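Local coordinates for attaching and effacing protein, pathogenesis factor (Escherichia coli, PDB 4E9L) that acts as an adhesin of the intimin/invasin family, seen here in a string of immunoglobulin-like domains that probably forms part of its extracellular stalk, at residues A[136-141]-A[165-170]; A[270-275]-A[282-287]. All blocks are in the same frame, centred on the assembly; numbering follows the deposited sequence. Where two conformers were deposited one is given.

In the fold
Both contacts sit in immunoglobulin-like domains of one elongated chain, in two different domain units; their centres are 34 Å apart and their nearest atoms about 17 Å apart. Strands 165-173 and 267-275 hold equivalent places in their sheets, the first between 132-134 and 183-187, the second between 231-236 and 278-290. Contact 1 docks a 3-10 turn that follows strand 132-134, through one backbone hydrogen bond and a small apolar patch, burying 230 Å². Contact 2 is true pairing with strand 278-290, with two backbone hydrogen bonds and 376 Å² buried. Both mix two buried residues with two exposed ones, but contact 2 alone has a long polar pair on its outer face.

Contact 1 of 2, residues A[136-141]-A[165-170]; sequences AAAAGS and GELDVM
In this immunoglobulin-like domain a short 3-10 turn, residues 136-138, follows strand 132-134 and docks against the beginning of strand 165-173, where Ala137 and Leu167 come closest in the backbone, their CA atoms 5.1 Å apart. Strand 132-134 pairs antiparallel with the same strand, so the turn carries the chain off the sheet edge toward strand 142-148. A single backbone hydrogen bond fastens it: Ala137 N donates to Glu166 O at 3.0 Å, with an N-H...O angle of 156° and the donor tilted 35° from the carbonyl plane. Ala136 N is also near that oxygen, but its angle is too poor for a bond.

The apolar part lies alongside. Ala137 CB points toward the strand and meets Leu167 CB at 4.1 Å. Leu167 holds CG anti to its backbone nitrogen (chi1 176°), which carries CD1 to the turn, 3.7 Å from Ala138 CA and 4.1 Å from Ala138 CB. Val187 and Leu160 also touch Leu167, placing this patch at the margin of the buried core. The same Ala137 methyl rests against the backbone carbonyls of Gly165 and Glu166, with CB 3.6 Å from Gly165 O; Gly165, which has no side chain, lies beside Ala136 and Ala137.

Beyond the docked residues, a type II turn from Ala138 to Ser141 reverses the chain, with Gly140 at positive phi. Ser141 OG folds back to donate to Ala137 O at 2.7 Å, lying in the carbonyl plane, while Gly161 N bonds to the same hydroxyl.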
# COMPACT_ATOMS: atom_id res chain seq x y z
N ALA A 136 -6.24 -6.70 25.88
CA ALA A 136 -7.13 -6.86 24.72
C ALA A 136 -7.69 -8.29 24.55
O ALA A 136 -8.87 -8.44 24.30
CB ALA A 136 -6.41 -6.42 23.44
N ALA A 137 -6.84 -9.32 24.72
CA ALA A 137 -7.22 -10.72 24.56
C ALA A 137 -8.12 -11.28 25.69
O ALA A 137 -8.68 -12.35 25.50
CB ALA A 137 -5.99 -11.59 24.35
N ALA A 138 -8.32 -10.55 26.81
CA ALA A 138 -9.22 -11.02 27.88
C ALA A 138 -10.68 -11.04 27.42
O ALA A 138 -11.47 -11.83 27.93
CB ALA A 138 -9.08 -10.13 29.11
N ALA A 139 -11.03 -10.19 26.43
CA ALA A 139 -12.39 -10.08 25.86
C ALA A 139 -12.85 -11.41 25.26
O ALA A 139 -12.25 -11.91 24.31
CB ALA A 139 -12.42 -8.99 24.78
N GLY A 140 -13.89 -11.99 25.86
CA GLY A 140 -14.44 -13.26 25.40
C GLY A 140 -13.69 -14.48 25.91
O GLY A 140 -14.05 -15.61 25.57
N SER A 141 -12.61 -14.26 26.67
CA SER A 141 -11.81 -15.35 27.24
C SER A 141 -12.40 -15.76 28.59
O SER A 141 -12.87 -14.90 29.33
CB SER A 141 -10.35 -14.93 27.41
OG SER A 141 -9.75 -14.71 26.14
N GLY A 165 -3.84 -10.17 20.90
CA GLY A 165 -3.20 -9.13 21.69
C GLY A 165 -2.72 -9.60 23.04
O GLY A 165 -2.60 -10.80 23.28
N GLU A 166 -2.46 -8.66 23.94
CA GLU A 166 -1.94 -9.00 25.25
C GLU A 166 -3.01 -9.61 26.16
O GLU A 166 -4.17 -9.19 26.15
CB GLU A 166 -1.35 -7.75 25.92
CG GLU A 166 -0.28 -8.06 26.96
CD GLU A 166 0.30 -6.86 27.70
OE1 GLU A 166 -0.07 -5.70 27.37
OE2 GLU A 166 1.13 -7.08 28.61
N LEU A 167 -2.60 -10.62 26.92
CA LEU A 167 -3.42 -11.24 27.95
C LEU A 167 -2.58 -11.19 29.24
O LEU A 167 -1.46 -11.69 29.26
CB LEU A 167 -3.84 -12.67 27.63
CG LEU A 167 -4.64 -13.38 28.76
CD1 LEU A 167 -6.09 -12.86 28.81
CD2 LEU A 167 -4.61 -14.88 28.58
N ASP A 168 -3.09 -10.52 30.27
CA ASP A 168 -2.45 -10.40 31.59
C ASP A 168 -3.29 -11.19 32.57
O ASP A 168 -4.51 -11.02 32.60
CB ASP A 168 -2.41 -8.93 32.03
CG ASP A 168 -1.48 -8.02 31.24
OD1 ASP A 168 -0.93 -8.49 30.21
OD2 ASP A 168 -1.30 -6.85 31.66
N VAL A 169 -2.67 -12.09 33.32
CA VAL A 169 -3.38 -12.92 34.30
C VAL A 169 -2.76 -12.74 35.68
O VAL A 169 -1.54 -12.89 35.85
CB VAL A 169 -3.45 -14.42 33.86
CG1 VAL A 169 -4.30 -15.26 34.83
CG2 VAL A 169 -3.97 -14.57 32.43
N MET A 170 -3.60 -12.42 36.66
CA MET A 170 -3.18 -12.25 38.05
C MET A 170 -4.11 -13.09 38.97
O MET A 170 -5.34 -12.91 38.91
CB MET A 170 -3.20 -10.74 38.43
CG MET A 170 -3.06 -10.44 39.94
SD MET A 170 -1.41 -10.82 40.65
CE MET A 170 -0.45 -9.40 40.08

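Contact 2 of 2, residues A[270-275]-A[282-287]; sequences RVMPLF and TEAAQL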
# COMPACT_ATOMS: atom_id res chain seq x y z
N ARG A 270 -1.99 -6.66 -12.65
CA ARG A 270 -2.60 -7.11 -11.39
C ARG A 270 -1.50 -7.49 -10.43
O ARG A 270 -0.52 -8.11 -10.84
CB ARG A 270 -3.55 -8.30 -11.62
CG ARG A 270 -4.82 -7.92 -12.37
CD ARG A 270 -5.70 -9.12 -12.72
NE ARG A 270 -5.05 -10.08 -13.61
CZ ARG A 270 -4.95 -9.95 -14.93
NH1 ARG A 270 -5.43 -8.87 -15.54
NH2 ARG A 270 -4.34 -10.88 -15.65
N VAL A 271 -1.65 -7.10 -9.15
CA VAL A 271 -0.69 -7.39 -8.10
C VAL A 271 -1.34 -8.19 -7.00
O VAL A 271 -2.33 -7.76 -6.40
CB VAL A 271 0.10 -6.14 -7.57
CG1 VAL A 271 -0.83 -5.01 -7.14
CG2 VAL A 271 1.08 -6.51 -6.45
N MET A 272 -0.77 -9.35 -6.72
CA MET A 272 -1.22 -10.22 -5.65
C MET A 272 -0.07 -10.39 -4.64
O MET A 272 0.92 -11.04 -4.97
CB MET A 272 -1.70 -11.57 -6.20
CG MET A 272 -2.11 -12.60 -5.12
SD MET A 272 -3.35 -11.95 -3.97
CE MET A 272 -4.84 -12.17 -5.00
N PRO A 273 -0.15 -9.80 -3.42
CA PRO A 273 0.88 -10.08 -2.41
C PRO A 273 0.78 -11.56 -2.06
O PRO A 273 -0.31 -12.16 -2.14
CB PRO A 273 0.47 -9.24 -1.19
CG PRO A 273 -0.58 -8.33 -1.68
CD PRO A 273 -1.26 -9.02 -2.83
N LEU A 274 1.94 -12.16 -1.76
CA LEU A 274 2.02 -13.57 -1.45
C LEU A 274 2.59 -13.82 -0.07
O LEU A 274 3.56 -13.17 0.34
CB LEU A 274 2.92 -14.31 -2.47
CG LEU A 274 2.57 -14.26 -3.96
CD1 LEU A 274 3.72 -14.78 -4.80
CD2 LEU A 274 1.32 -15.06 -4.27
N PHE A 275 1.97 -14.76 0.65
CA PHE A 275 2.46 -15.21 1.95
C PHE A 275 2.69 -16.71 1.80
O PHE A 275 1.76 -17.43 1.43
CB PHE A 275 1.51 -14.88 3.13
CG PHE A 275 2.05 -15.49 4.40
CD1 PHE A 275 3.31 -15.12 4.89
CD2 PHE A 275 1.36 -16.51 5.05
CE1 PHE A 275 3.86 -15.76 6.01
CE2 PHE A 275 1.90 -17.12 6.19
CZ PHE A 275 3.15 -16.75 6.66
N THR A 282 -7.94 -11.42 -1.09
CA THR A 282 -9.13 -11.92 -1.78
C THR A 282 -8.99 -11.80 -3.28
O THR A 282 -9.21 -12.77 -4.01
CB THR A 282 -10.40 -11.19 -1.29
OG1 THR A 282 -10.26 -10.79 0.08
CG2 THR A 282 -11.64 -12.02 -1.46
N GLU A 283 -8.61 -10.62 -3.75
CA GLU A 283 -8.47 -10.39 -5.18
C GLU A 283 -7.29 -9.47 -5.40
O GLU A 283 -6.96 -8.66 -4.53
CB GLU A 283 -9.77 -9.81 -5.78
CG GLU A 283 -10.23 -8.50 -5.14
CD GLU A 283 -11.54 -7.94 -5.67
OE1 GLU A 283 -11.62 -7.68 -6.89
OE2 GLU A 283 -12.46 -7.73 -4.86
N ALA A 284 -6.61 -9.63 -6.53
CA ALA A 284 -5.44 -8.83 -6.86
C ALA A 284 -5.84 -7.38 -7.05
O ALA A 284 -6.96 -7.11 -7.51
CB ALA A 284 -4.81 -9.36 -8.14
N ALA A 285 -4.97 -6.44 -6.65
CA ALA A 285 -5.25 -5.02 -6.91
C ALA A 285 -4.99 -4.80 -8.42
O ALA A 285 -4.02 -5.34 -8.97
CB ALA A 285 -4.35 -4.13 -6.09
N GLN A 286 -5.86 -4.05 -9.10
CA GLN A 286 -5.69 -3.84 -10.52
C GLN A 286 -5.39 -2.39 -10.89
O GLN A 286 -5.96 -1.44 -10.35
CB GLN A 286 -6.89 -4.39 -11.31
CG GLN A 286 -6.62 -4.62 -12.80
CD GLN A 286 -7.56 -5.63 -13.45
OE1 GLN A 286 -8.32 -6.35 -12.79
NE2 GLN A 286 -7.50 -5.72 -14.77
N LEU A 287 -4.44 -2.23 -11.82
CA LEU A 287 -4.13 -0.93 -12.35
C LEU A 287 -3.90 -1.00 -13.85
O LEU A 287 -3.71 -2.10 -14.42
CB LEU A 287 -3.00 -0.18 -11.60
CG LEU A 287 -1.54 -0.68 -11.64
CD1 LEU A 287 -0.79 -0.13 -12.88
CD2 LEU A 287 -0.78 -0.12 -10.45
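Backbone pairing between Val271 and Ala285 supplies the polar link: Val271 N donates to Ala285 O at 3.0 Å, in the carbonyl plane and with an N-H...O angle of 163°, and Ala285 N returns a bond to Val271 O, also 3.0 Å long but more bent. Ala285 O receives both the Val271 N-H and the CA-H of Arg270, whose CA lies 3.3 Å from it. The axes of strand 270-275 and strand 285-287 run antiparallel, with 156° between their N-to-C directions.

Apolar contacts divide between the two faces. On the inner one, Val271 CG1 meets Ala285 CB at 3.8 Å, and both side chains also touch Val201 of strand 198-201 in the opposing sheet. On the outer one, Arg270 CB meets Ala284 CB at 3.8 Å. Met272, bent at its second and third torsions, brings CE to 4.2 Å from Ala284 CB and rests it on the backbone between Glu283 and Ala284.

Long side chains pair on that outer face as well. Arg270 and Gln286, a non-hydrogen-bonded pair, lie side by side pointing the same way, with Arg270 CG 3.7 Å from Gln286 CD. In the conformer described, one of two for Arg270, the guanidinium and amide planes are 72° apart; Gln286 NE2 bonds to Glu268 OE1.

Such pairing of consecutive strands, one face in the core and the other carrying longer, more exposed chains such as Arg270 and Gln286, is that of an antiparallel beta hairpin in an immunoglobulin-like sandwich.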